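Sugar ABC transporter (Agrobacterium radiobacter, PDB 4RXT) binds arabinose, held here as alpha-L-arabinopyranose, and probably serves as the periplasmic sugar-binding component of an ABC-type carbohydrate transporter. Local coordinates at residues Thr6-Val11 with Ala64-Ser69; Arg27-Asp32 with Met252-Ile257; Thr71-Leu76 with Gly95-Ala100; Pro88-Asp93 with Lys258-Val263; Phe101-Thr106 with Glu267-Asn272. All coordinates share one frame; numbering follows the deposited sequence.

Contact 1 of 5, residues Thr6-Val11 with Ala64-Ser69; sequences TIPIIV and AAIVIS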
# COMPACT_ATOMS: atom_id res chain seq x y z
N THR A 6 -1.06 -16.81 -21.12
CA THR A 6 -1.87 -16.33 -20.02
C THR A 6 -0.99 -16.03 -18.81
O THR A 6 -0.19 -16.85 -18.37
CB THR A 6 -2.98 -17.34 -19.63
OG1 THR A 6 -3.82 -17.61 -20.77
CG2 THR A 6 -3.82 -16.80 -18.49
N ILE A 7 -1.14 -14.81 -18.30
CA ILE A 7 -0.44 -14.34 -17.08
C ILE A 7 -1.47 -13.67 -16.17
O ILE A 7 -1.77 -12.49 -16.32
CB ILE A 7 0.75 -13.40 -17.43
CG1 ILE A 7 1.72 -14.11 -18.37
CG2 ILE A 7 1.44 -12.97 -16.13
CD1 ILE A 7 2.89 -13.27 -18.84
N PRO A 8 -2.06 -14.45 -15.25
CA PRO A 8 -2.94 -13.88 -14.26
C PRO A 8 -2.23 -12.91 -13.32
O PRO A 8 -1.04 -13.06 -13.03
CB PRO A 8 -3.43 -15.08 -13.45
CG PRO A 8 -3.09 -16.27 -14.26
CD PRO A 8 -1.88 -15.89 -15.02
N ILE A 9 -2.99 -11.94 -12.85
CA ILE A 9 -2.57 -11.07 -11.75
C ILE A 9 -3.54 -11.27 -10.59
O ILE A 9 -4.78 -11.26 -10.78
CB ILE A 9 -2.50 -9.57 -12.16
CG1 ILE A 9 -1.90 -8.75 -11.00
CG2 ILE A 9 -3.83 -9.03 -12.72
CD1 ILE A 9 -1.36 -7.40 -11.45
N ILE A 10 -2.96 -11.46 -9.41
CA ILE A 10 -3.72 -11.73 -8.20
C ILE A 10 -3.43 -10.60 -7.24
O ILE A 10 -2.32 -10.45 -6.74
CB ILE A 10 -3.32 -13.08 -7.54
CG1 ILE A 10 -3.49 -14.22 -8.55
CG2 ILE A 10 -4.15 -13.33 -6.27
CD1 ILE A 10 -2.88 -15.53 -8.10
N VAL A 11 -4.44 -9.78 -6.99
CA VAL A 11 -4.33 -8.65 -6.09
C VAL A 11 -4.87 -9.00 -4.71
O VAL A 11 -5.48 -10.06 -4.54
CB VAL A 11 -5.01 -7.40 -6.64
CG1 VAL A 11 -4.33 -6.99 -7.95
CG2 VAL A 11 -6.50 -7.64 -6.84
N ALA A 64 1.51 -19.15 -18.08
CA ALA A 64 2.95 -18.94 -18.36
C ALA A 64 3.71 -18.31 -17.20
O ALA A 64 4.93 -18.50 -17.05
CB ALA A 64 3.12 -18.07 -19.61
N ALA A 65 2.99 -17.51 -16.43
CA ALA A 65 3.55 -16.87 -15.27
C ALA A 65 2.39 -16.32 -14.44
O ALA A 65 1.26 -16.27 -14.93
CB ALA A 65 4.51 -15.76 -15.68
N ILE A 66 2.68 -15.91 -13.22
CA ILE A 66 1.71 -15.27 -12.34
C ILE A 66 2.34 -14.06 -11.67
O ILE A 66 3.50 -14.11 -11.23
CB ILE A 66 1.20 -16.26 -11.23
CG1 ILE A 66 0.34 -17.38 -11.84
CG2 ILE A 66 0.42 -15.52 -10.13
CD1 ILE A 66 0.18 -18.60 -10.95
N VAL A 67 1.56 -12.98 -11.62
CA VAL A 67 1.90 -11.79 -10.84
C VAL A 67 1.01 -11.79 -9.61
O VAL A 67 -0.19 -11.96 -9.70
CB VAL A 67 1.70 -10.47 -11.62
CG1 VAL A 67 2.01 -9.25 -10.74
CG2 VAL A 67 2.56 -10.47 -12.87
N ILE A 68 1.61 -11.61 -8.44
CA ILE A 68 0.85 -11.59 -7.20
C ILE A 68 1.33 -10.52 -6.23
O ILE A 68 2.53 -10.27 -6.11
CB ILE A 68 0.85 -12.98 -6.50
CG1 ILE A 68 -0.01 -13.03 -5.24
CG2 ILE A 68 2.27 -13.48 -6.19
CD1 ILE A 68 -0.38 -14.41 -4.77
N SER A 69 0.35 -9.91 -5.54
CA SER A 69 0.61 -9.06 -4.35
C SER A 69 0.26 -9.88 -3.11
O SER A 69 -0.87 -9.89 -2.71
CB SER A 69 -0.22 -7.76 -4.40
OG SER A 69 -1.59 -8.08 -4.37
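Ile9 and Val67 face each other across two neighbouring parallel strands, their side chains lying side by side and pointing the same way. Both hold CG1 anti to the backbone N (Ile9 chi1 -174°, Val67 chi1 178°), which brings Ile9 CD1 to 3.9 Å from Val67 CG1. On that same face Ile7 lays CG2 into the shallow dip between Ala65 and Val67, 4.2 Å from Ala65 CB. On the other face Ile10 leans back toward Ile66, so that its CD1 meets Ile66 CG2 at 3.9 Å, while Ile68 CG1 takes the place beside Ile10 CB. Pro8 presses CD close to Ala65 O, 3.2 Å away, a carbonyl that the contact buries without a hydrogen-bond partner. The backbones are laced by Val67 N to Pro8 O, Ile10 N to Val67 O at 2.8 Å, and Ser69 N to Ile10 O. Strands 9-11 and 66-68 belong to the parallel sheet of one lobe of the periplasmic binding protein fold. Strand 39-41 flanks the first and strand 89-92 the second; helices 17-33 and 249-264 cover the face of Ile7, Ile9 and Val67.

Contact 2 of 5, residues Arg27-Asp32 with Met252-Ile257; sequences RKAGKD and MGYDGI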
# COMPACT_ATOMS: atom_id res chain seq x y z
N ARG A 27 -3.94 -4.65 -17.07
CA ARG A 27 -4.86 -4.77 -18.22
C ARG A 27 -4.23 -4.12 -19.46
O ARG A 27 -4.27 -4.68 -20.58
CB ARG A 27 -6.23 -4.08 -17.90
CG ARG A 27 -7.32 -4.27 -18.92
CD ARG A 27 -8.58 -3.55 -18.46
NE ARG A 27 -8.92 -3.98 -17.08
CZ ARG A 27 -9.12 -3.17 -16.04
NH1 ARG A 27 -9.42 -3.69 -14.85
NH2 ARG A 27 -9.05 -1.85 -16.16
N LYS A 28 -3.72 -2.90 -19.27
CA LYS A 28 -3.15 -2.15 -20.39
C LYS A 28 -1.95 -2.93 -20.95
O LYS A 28 -1.77 -3.07 -22.17
CB LYS A 28 -2.76 -0.74 -19.94
CG LYS A 28 -2.21 0.15 -21.04
CD LYS A 28 -3.22 0.43 -22.14
CE LYS A 28 -2.67 1.42 -23.19
NZ LYS A 28 -1.19 1.39 -23.33
N ALA A 29 -1.13 -3.46 -20.04
CA ALA A 29 0.02 -4.26 -20.46
C ALA A 29 -0.41 -5.48 -21.27
O ALA A 29 0.19 -5.81 -22.29
CB ALA A 29 0.85 -4.69 -19.28
N GLY A 30 -1.46 -6.17 -20.81
CA GLY A 30 -1.99 -7.30 -21.55
C GLY A 30 -2.35 -6.91 -22.99
O GLY A 30 -2.03 -7.61 -23.93
N LYS A 31 -3.02 -5.79 -23.12
CA LYS A 31 -3.44 -5.29 -24.45
C LYS A 31 -2.22 -4.89 -25.29
O LYS A 31 -2.11 -5.21 -26.49
CB LYS A 31 -4.40 -4.10 -24.29
CG LYS A 31 -5.81 -4.45 -23.82
CD LYS A 31 -6.79 -3.27 -23.95
CE LYS A 31 -7.57 -2.94 -22.67
NZ LYS A 31 -8.80 -3.76 -22.44
N ASP A 32 -1.28 -4.19 -24.66
CA ASP A 32 -0.13 -3.67 -25.40
C ASP A 32 0.74 -4.81 -25.91
O ASP A 32 1.27 -4.76 -27.03
CB ASP A 32 0.75 -2.74 -24.55
CG ASP A 32 0.15 -1.37 -24.32
OD1 ASP A 32 -0.91 -1.06 -24.93
OD2 ASP A 32 0.75 -0.60 -23.51
N MET A 252 3.38 -0.94 -11.02
CA MET A 252 3.46 -2.29 -10.46
C MET A 252 2.65 -3.29 -11.32
O MET A 252 3.12 -4.41 -11.62
CB MET A 252 3.04 -2.35 -8.98
CG MET A 252 4.01 -1.70 -7.98
SD MET A 252 3.26 -1.80 -6.29
CE MET A 252 3.54 -0.12 -5.72
N GLY A 253 1.44 -2.91 -11.73
CA GLY A 253 0.61 -3.75 -12.58
C GLY A 253 1.17 -3.92 -13.99
O GLY A 253 1.30 -5.03 -14.49
N TYR A 254 1.54 -2.79 -14.59
CA TYR A 254 2.02 -2.77 -15.97
C TYR A 254 3.35 -3.51 -16.10
O TYR A 254 3.49 -4.44 -16.92
CB TYR A 254 2.13 -1.33 -16.49
CG TYR A 254 2.34 -1.29 -17.99
CD1 TYR A 254 3.59 -1.53 -18.55
CD2 TYR A 254 1.26 -1.10 -18.85
CE1 TYR A 254 3.76 -1.53 -19.92
CE2 TYR A 254 1.42 -1.08 -20.23
CZ TYR A 254 2.67 -1.30 -20.76
OH TYR A 254 2.78 -1.31 -22.13
N ASP A 255 4.34 -3.04 -15.35
CA ASP A 255 5.66 -3.58 -15.43
C ASP A 255 5.69 -4.95 -14.77
O ASP A 255 6.57 -5.75 -15.08
CB ASP A 255 6.70 -2.65 -14.83
CG ASP A 255 7.06 -1.51 -15.76
OD1 ASP A 255 6.65 -1.51 -16.95
OD2 ASP A 255 7.80 -0.61 -15.32
N GLY A 256 4.75 -5.25 -13.88
CA GLY A 256 4.59 -6.63 -13.39
C GLY A 256 4.31 -7.62 -14.50
O GLY A 256 4.97 -8.65 -14.63
N ILE A 257 3.26 -7.33 -15.27
CA ILE A 257 2.94 -8.15 -16.43
C ILE A 257 4.07 -8.18 -17.46
O ILE A 257 4.45 -9.23 -17.94
CB ILE A 257 1.63 -7.69 -17.09
CG1 ILE A 257 0.46 -7.91 -16.14
CG2 ILE A 257 1.44 -8.41 -18.44
CD1 ILE A 257 0.17 -9.34 -15.72
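Tyr254 and Ala29 meet where two helices of the same lobe pack together, an interface apolar at its centre and polar at its outer margin, away from the sugar site. The segments run in roughly the same direction, their axes 37° apart and 8.0 Å at closest approach. Ala29 sits at the centre: its CB lies over one face of the Tyr254 ring in a CH-pi contact, 3.8 Å from the ring centroid, and also touches Ile257 CB at 3.8 Å. Tyr254 swings its ring out from its own helix with CG anti to the backbone N (chi1 -168°), reaching along the neighbouring helix for a full turn. Lys28 CG borders the ring edge, 3.9 Å from CE2. At the far end Tyr254 OH donates to Asp32 OD2 over 2.6 Å, meeting the anti lone pair of that carboxylate oxygen, with the carboxylate plane turned 64° from the ring. The syn lone pair of the same oxygen takes Lys28 NZ at 2.8 Å, a salt bridge between residues one turn apart. Two donors thus grip OD2 and fix the rotation of the carboxylate, and the lysine charge probably helps keep Asp32 ionised. Just before this segment, Ala26 of helix 17-33 also touches Ile257. Ile9 of strand 9-11 meets Ala26, and Ile7, just before that strand, meets Ile257, so both helices lie against the sheet.

Contact 3 of 5, residues Thr71-Leu76 with Gly95-Ala100; sequences TEFKAL and GADSKA
Phe73 lies flat against the backbone of Ala96 and Asp97, where two loops at the C-terminal edge of a parallel sheet come together. One follows strand 66-68 and the other strand 89-92, the edge at which periplasmic binding proteins hold their ligand. Along the first loop, Glu72 acts within its own segment: OE1 accepts from Ala75 N at 2.7 Å, bracing the turn that leads toward helix 77-84. Next comes Phe73, with CG anti to its backbone N (chi1 178°), which extends the ring over the second loop. One ring face is covered by the Ala96-Asp97 peptide, Asp97 N standing over the ring centre and Ala96 C nearer the rim, 3.5 Å from CE1. Asp97 CB reaches the ring at CE2, 3.7 Å away, and its carboxylate is turned 19° from the ring plane. Lys74 adds only a light touch, its CA near Asp97 CB. Leu76 then turns CB to Ala96 CB at 4.1 Å, a small apolar contact on the buried side. Asp97 centres an inverse gamma turn, and its N-H joins the loops: it donates to Phe73 O over 2.8 Å, arriving from 37° above the carbonyl plane.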
# COMPACT_ATOMS: atom_id res chain seq x y z
N THR A 71 -0.86 -11.13 0.24
CA THR A 71 -1.64 -10.40 1.19
C THR A 71 -1.11 -10.42 2.63
O THR A 71 -1.27 -9.48 3.37
CB THR A 71 -3.13 -10.75 1.08
OG1 THR A 71 -3.90 -9.68 1.66
CG2 THR A 71 -3.42 -12.08 1.75
N GLU A 72 -0.42 -11.50 3.00
CA GLU A 72 0.10 -11.66 4.36
C GLU A 72 1.49 -12.30 4.13
O GLU A 72 1.63 -13.24 3.34
CB GLU A 72 -0.86 -12.56 5.18
CG GLU A 72 -0.90 -12.37 6.71
CD GLU A 72 0.07 -13.24 7.51
OE1 GLU A 72 0.72 -14.13 6.97
OE2 GLU A 72 0.17 -13.03 8.74
N PHE A 73 2.50 -11.79 4.84
CA PHE A 73 3.90 -12.15 4.62
C PHE A 73 4.21 -13.63 4.90
O PHE A 73 4.74 -14.34 4.05
CB PHE A 73 4.81 -11.25 5.49
CG PHE A 73 6.27 -11.56 5.37
CD1 PHE A 73 7.03 -10.99 4.38
CD2 PHE A 73 6.88 -12.42 6.28
CE1 PHE A 73 8.39 -11.29 4.27
CE2 PHE A 73 8.23 -12.73 6.17
CZ PHE A 73 8.99 -12.16 5.17
N LYS A 74 3.91 -14.07 6.12
CA LYS A 74 4.23 -15.44 6.50
C LYS A 74 3.35 -16.45 5.76
O LYS A 74 3.84 -17.41 5.16
CB LYS A 74 4.12 -15.67 8.02
CG LYS A 74 4.74 -16.96 8.56
CD LYS A 74 5.18 -16.75 10.01
CE LYS A 74 6.11 -17.83 10.55
NZ LYS A 74 5.94 -18.06 12.02
N ALA A 75 2.04 -16.20 5.75
CA ALA A 75 1.08 -17.21 5.21
C ALA A 75 1.24 -17.50 3.70
O ALA A 75 0.87 -18.56 3.22
CB ALA A 75 -0.35 -16.79 5.49
N LEU A 76 1.76 -16.53 2.96
CA LEU A 76 1.94 -16.69 1.53
C LEU A 76 3.30 -17.30 1.15
O LEU A 76 3.51 -17.64 0.01
CB LEU A 76 1.65 -15.37 0.75
CG LEU A 76 0.21 -15.14 0.25
CD1 LEU A 76 -0.19 -16.08 -0.91
CD2 LEU A 76 -0.77 -15.22 1.41
N GLY A 95 5.73 -8.01 0.57
CA GLY A 95 6.57 -9.21 0.55
C GLY A 95 5.92 -10.47 1.09
O GLY A 95 4.87 -10.43 1.72
N ALA A 96 6.58 -11.59 0.80
CA ALA A 96 6.18 -12.87 1.36
C ALA A 96 7.44 -13.62 1.80
O ALA A 96 8.57 -13.38 1.30
CB ALA A 96 5.36 -13.72 0.38
N ASP A 97 7.22 -14.55 2.70
CA ASP A 97 8.32 -15.41 3.21
C ASP A 97 8.75 -16.52 2.21
O ASP A 97 8.62 -17.72 2.48
CB ASP A 97 7.89 -16.04 4.55
CG ASP A 97 9.05 -16.65 5.31
OD1 ASP A 97 10.23 -16.26 5.08
OD2 ASP A 97 8.77 -17.52 6.15
N SER A 98 9.24 -16.08 1.06
CA SER A 98 9.67 -16.94 -0.03
C SER A 98 10.76 -16.23 -0.81
O SER A 98 10.67 -15.05 -1.09
CB SER A 98 8.53 -17.29 -0.97
OG SER A 98 9.01 -18.05 -2.09
N LYS A 99 11.77 -17.00 -1.19
CA LYS A 99 12.85 -16.51 -2.07
C LYS A 99 12.61 -16.97 -3.52
O LYS A 99 13.48 -16.85 -4.39
CB LYS A 99 14.25 -16.99 -1.59
CG LYS A 99 14.67 -16.44 -0.24
CD LYS A 99 14.88 -14.93 -0.28
CE LYS A 99 14.86 -14.31 1.12
NZ LYS A 99 14.29 -12.94 1.09
N ALA A 100 11.40 -17.46 -3.79
CA ALA A 100 11.15 -18.12 -5.08
C ALA A 100 10.76 -17.17 -6.18
O ALA A 100 10.74 -17.57 -7.34
CB ALA A 100 10.07 -19.18 -4.93

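Contact 4 of 5, residues Pro88-Asp93 with Lys258-Val263; sequences PIIGID and KTALAV. With ARA (alpha-L-arabinopyranose), chain B.
Ile90 turns CG1 anti to its carbonyl carbon (chi1 -76°) and bends again at chi2 (62°), which lays CD1 against the helix at Ala260, 3.8 Å from CA and 4.0 Å from CB. Ile90 was modelled in two conformers, so its contacts describe one of them and are less certain than that of Pro88 with Val263. Val263, with CG1 anti to its backbone N, slides past Pro88 in the opposite direction and sets CG1 3.6 Å from Pro88 CB. Its other methyl, CG2, faces Ile90 CD1, so the isoleucine tip lies beside both Ala260 and Val263. Thr259 offers its methyl, CG2, to Ile90 CG1 at 4.1 Å, while its OG1 bonds back to Asp255 O within the helix. Helix 258-263 lies along the sheet face of this alpha/beta lobe, running opposite to strand 89-92 at 161°. At the other end of the strand the chain arrives at the sugar. Asp93 OD1 accepts from arabinopyranose O2 at 2.5 Å, and OD2 takes O3 in an equally short bond, so one carboxylate spans two neighbouring hydroxyls. Tyr18 OH also bonds Asp93 OD1. Lys12, Glu45, Ser146, Arg150, Asp227 and Gln247 supply further hydrogen bonds to the sugar.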
# COMPACT_ATOMS: atom_id res chain seq x y z
N PRO A 88 6.54 -19.60 -12.99
CA PRO A 88 7.29 -18.46 -12.44
C PRO A 88 6.37 -17.40 -11.84
O PRO A 88 5.35 -17.03 -12.45
CB PRO A 88 8.04 -17.87 -13.62
CG PRO A 88 7.44 -18.47 -14.81
CD PRO A 88 6.63 -19.67 -14.45
N ILE A 89 6.81 -16.89 -10.69
CA ILE A 89 6.01 -15.97 -9.87
C ILE A 89 6.75 -14.66 -9.78
O ILE A 89 7.91 -14.61 -9.42
CB ILE A 89 5.74 -16.52 -8.45
CG1 ILE A 89 5.29 -18.00 -8.49
CG2 ILE A 89 4.77 -15.62 -7.67
CD1 ILE A 89 3.98 -18.23 -9.21
N ILE A 90 6.04 -13.59 -10.15
CA ILE A 90 6.54 -12.23 -10.04
C ILE A 90 5.73 -11.57 -8.92
O ILE A 90 4.49 -11.59 -8.93
CB ILE A 90 6.38 -11.48 -11.39
CG1 ILE A 90 7.46 -11.93 -12.42
CG2 ILE A 90 6.42 -9.98 -11.18
CD1 ILE A 90 7.42 -13.41 -12.80
N GLY A 91 6.44 -11.00 -7.95
CA GLY A 91 5.78 -10.31 -6.83
C GLY A 91 5.67 -8.81 -7.01
O GLY A 91 6.51 -8.18 -7.65
N ILE A 92 4.59 -8.27 -6.45
CA ILE A 92 4.42 -6.81 -6.38
C ILE A 92 3.96 -6.39 -4.97
O ILE A 92 3.34 -7.16 -4.22
CB ILE A 92 3.48 -6.25 -7.47
CG1 ILE A 92 2.07 -6.81 -7.34
CG2 ILE A 92 4.06 -6.51 -8.85
CD1 ILE A 92 1.05 -6.02 -8.16
N ASP A 93 4.30 -5.14 -4.63
CA ASP A 93 3.67 -4.39 -3.52
C ASP A 93 4.06 -4.75 -2.09
O ASP A 93 4.23 -3.85 -1.28
CB ASP A 93 2.14 -4.32 -3.70
CG ASP A 93 1.46 -3.51 -2.60
OD1 ASP A 93 1.43 -2.26 -2.74
OD2 ASP A 93 1.02 -4.12 -1.60
N LYS A 258 4.61 -7.01 -17.78
CA LYS A 258 5.73 -6.95 -18.74
C LYS A 258 6.92 -7.85 -18.29
O LYS A 258 7.50 -8.60 -19.10
CB LYS A 258 6.16 -5.51 -18.97
CG LYS A 258 7.14 -5.27 -20.08
CD LYS A 258 7.31 -3.79 -20.34
CE LYS A 258 8.21 -3.56 -21.53
NZ LYS A 258 8.11 -2.14 -21.94
N THR A 259 7.27 -7.76 -17.00
CA THR A 259 8.34 -8.59 -16.43
C THR A 259 8.01 -10.06 -16.45
O THR A 259 8.84 -10.88 -16.82
CB THR A 259 8.64 -8.15 -14.99
OG1 THR A 259 9.03 -6.76 -15.00
CG2 THR A 259 9.70 -9.03 -14.35
N ALA A 260 6.78 -10.40 -16.08
CA ALA A 260 6.35 -11.79 -16.10
C ALA A 260 6.42 -12.37 -17.52
O ALA A 260 6.85 -13.50 -17.70
CB ALA A 260 4.93 -11.95 -15.55
N LEU A 261 5.98 -11.60 -18.53
CA LEU A 261 6.14 -12.04 -19.89
C LEU A 261 7.60 -12.35 -20.25
O LEU A 261 7.91 -13.35 -20.89
CB LEU A 261 5.54 -11.01 -20.86
CG LEU A 261 5.62 -11.37 -22.35
CD1 LEU A 261 4.89 -12.67 -22.69
CD2 LEU A 261 5.09 -10.23 -23.21
N ALA A 262 8.49 -11.44 -19.89
CA ALA A 262 9.88 -11.64 -20.21
C ALA A 262 10.44 -12.91 -19.53
O ALA A 262 11.15 -13.72 -20.16
CB ALA A 262 10.70 -10.41 -19.80
N VAL A 263 10.07 -13.10 -18.27
CA VAL A 263 10.48 -14.31 -17.54
C VAL A 263 9.96 -15.60 -18.24
O VAL A 263 10.69 -16.59 -18.36
CB VAL A 263 10.03 -14.25 -16.08
CG1 VAL A 263 10.20 -15.61 -15.42
CG2 VAL A 263 10.78 -13.16 -15.31
C1 ARA B . -1.68 0.01 -0.27
C2 ARA B . -0.60 -1.02 0.12
C3 ARA B . -1.18 -2.42 0.01
C4 ARA B . -2.50 -2.54 0.80
C5 ARA B . -3.05 -1.23 1.15
O1 ARA B . -1.06 1.06 0.46
O2 ARA B . 0.53 -0.92 -0.77
O3 ARA B . -0.16 -3.35 0.42
O4 ARA B . -2.32 -3.10 2.10
O5 ARA B . -3.03 -0.25 0.10

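Contact 5 of 5, residues Phe101-Thr106 with Glu267-Asn272; sequences FKSFLT and EKVEAN
Ser103 and Phe104 receive the last strand of the parallel sheet, at the point where the chain comes back from helix 249-264 to form the sheet edge. Ser103 OG makes the side-chain bond: anti to its own backbone N (chi1 -172°), it donates to Glu270 O over 2.6 Å, nearly in line with the C=O. Beside it Val269 directs CG2 at the same serine, 3.9 Å from CB, and touches Lys102 O at 3.6 Å. The backbones then fall into step. Phe104 N gives a weak, bent bond to Ala271 O at 2.9 Å, and Phe104 pairs with Asn272 as a parallel bridge, which opens strand 272-274 alongside strand 103-106. In this lobe of the periplasmic binding protein fold, the returning chain thereby adds the edge strand, and the backbone bond between Phe104 and Val273 continues it. A water donates to both Phe104 O and Asn272 OD1, the latter at 2.8 Å, tying the amide to the strand; directly, Asn272 OD1 comes only to 4.1 Å from Phe104 CB. The Phe104 ring leans away from Asn272 instead, placing CE2 3.8 Å above the Phe101 ring, over its centre.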
# COMPACT_ATOMS: atom_id res chain seq x y z
N PHE A 101 10.49 -15.92 -5.81
CA PHE A 101 10.08 -14.92 -6.80
C PHE A 101 11.18 -14.66 -7.85
O PHE A 101 12.34 -14.61 -7.52
CB PHE A 101 9.77 -13.58 -6.13
CG PHE A 101 8.58 -13.59 -5.20
CD1 PHE A 101 7.29 -13.55 -5.69
CD2 PHE A 101 8.78 -13.66 -3.81
CE1 PHE A 101 6.22 -13.50 -4.82
CE2 PHE A 101 7.71 -13.63 -2.95
CZ PHE A 101 6.43 -13.58 -3.46
N LYS A 102 10.79 -14.50 -9.10
CA LYS A 102 11.72 -14.18 -10.19
C LYS A 102 12.04 -12.71 -10.28
O LYS A 102 13.07 -12.30 -10.82
CB LYS A 102 11.17 -14.67 -11.54
CG LYS A 102 10.96 -16.17 -11.62
CD LYS A 102 12.24 -16.91 -11.27
CE LYS A 102 12.15 -18.39 -11.61
NZ LYS A 102 13.33 -19.16 -11.12
N SER A 103 11.11 -11.91 -9.80
CA SER A 103 11.30 -10.46 -9.72
C SER A 103 10.30 -9.92 -8.73
O SER A 103 9.31 -10.60 -8.41
CB SER A 103 11.12 -9.77 -11.08
OG SER A 103 11.47 -8.40 -11.06
N PHE A 104 10.57 -8.72 -8.25
CA PHE A 104 9.71 -8.07 -7.28
C PHE A 104 9.68 -6.56 -7.54
O PHE A 104 10.74 -5.91 -7.57
CB PHE A 104 10.16 -8.35 -5.83
CG PHE A 104 9.01 -8.45 -4.88
CD1 PHE A 104 8.35 -7.31 -4.45
CD2 PHE A 104 8.50 -9.72 -4.51
CE1 PHE A 104 7.27 -7.42 -3.60
CE2 PHE A 104 7.39 -9.81 -3.69
CZ PHE A 104 6.78 -8.66 -3.23
N LEU A 105 8.48 -6.02 -7.71
CA LEU A 105 8.30 -4.58 -8.00
C LEU A 105 7.49 -3.98 -6.86
O LEU A 105 6.38 -4.45 -6.55
CB LEU A 105 7.56 -4.38 -9.32
CG LEU A 105 8.21 -4.90 -10.60
CD1 LEU A 105 7.83 -6.35 -10.87
CD2 LEU A 105 7.81 -4.00 -11.76
N THR A 106 8.06 -2.99 -6.20
CA THR A 106 7.49 -2.49 -4.94
C THR A 106 8.00 -1.12 -4.55
O THR A 106 9.12 -0.74 -4.91
CB THR A 106 7.75 -3.50 -3.79
OG1 THR A 106 7.09 -3.07 -2.59
CG2 THR A 106 9.24 -3.68 -3.51
N GLU A 267 13.87 -14.84 -20.46
CA GLU A 267 14.74 -13.63 -20.45
C GLU A 267 15.18 -13.27 -19.03
O GLU A 267 14.42 -13.43 -18.06
CB GLU A 267 14.03 -12.44 -21.09
CG GLU A 267 13.58 -12.69 -22.53
CD GLU A 267 12.85 -11.52 -23.15
OE1 GLU A 267 12.76 -10.46 -22.49
OE2 GLU A 267 12.35 -11.70 -24.30
N LYS A 268 16.42 -12.81 -18.90
CA LYS A 268 16.91 -12.35 -17.59
C LYS A 268 16.28 -11.00 -17.27
O LYS A 268 16.18 -10.11 -18.14
CB LYS A 268 18.42 -12.26 -17.54
CG LYS A 268 19.16 -13.59 -17.76
CD LYS A 268 20.67 -13.33 -17.94
CE LYS A 268 21.50 -14.61 -17.94
NZ LYS A 268 22.90 -14.39 -18.45
N VAL A 269 15.80 -10.88 -16.03
CA VAL A 269 15.16 -9.66 -15.54
C VAL A 269 15.83 -9.19 -14.26
O VAL A 269 16.56 -9.97 -13.61
CB VAL A 269 13.63 -9.87 -15.27
CG1 VAL A 269 12.90 -10.28 -16.57
CG2 VAL A 269 13.40 -10.82 -14.12
N GLU A 270 15.60 -7.93 -13.90
CA GLU A 270 16.06 -7.40 -12.61
C GLU A 270 15.26 -8.04 -11.48
O GLU A 270 14.05 -8.20 -11.56
CB GLU A 270 15.99 -5.86 -12.58
CG GLU A 270 16.84 -5.21 -13.66
CD GLU A 270 16.99 -3.73 -13.49
OE1 GLU A 270 17.80 -3.37 -12.64
OE2 GLU A 270 16.32 -2.95 -14.21
N ALA A 271 15.98 -8.41 -10.43
CA ALA A 271 15.41 -9.09 -9.27
C ALA A 271 14.48 -8.18 -8.49
O ALA A 271 13.48 -8.63 -7.94
CB ALA A 271 16.53 -9.55 -8.35
N ASN A 272 14.85 -6.89 -8.44
CA ASN A 272 14.17 -5.90 -7.58
C ASN A 272 14.04 -4.58 -8.34
O ASN A 272 15.00 -4.10 -8.90
CB ASN A 272 14.94 -5.72 -6.25
CG ASN A 272 14.95 -6.99 -5.39
OD1 ASN A 272 13.96 -7.31 -4.71
ND2 ASN A 272 16.06 -7.71 -5.41
O HOH W 1 12.07 -5.31 -4.83

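How the contacts relate
All five contacts lie in one lobe, and contacts 1, 4 and 5 share its parallel sheet. Contact 1 is buried and combines backbone bonds with aliphatic packing; contact 5, at the sheet edge, is largely exposed and relies on a serine, a weak backbone bond and a water. Contacts 2 and 4 use successive parts of helix 249-264: the first packs it on another helix with a polar margin, the second on a strand through apolar groups alone. Gly256 O and Ile257 CD1 of contact 2 touch Val67 of contact 1. Contact 3 joins loops instead of regular elements, and its Gly95 and Ala96 meet the Phe104 and Phe101 rings of contact 5.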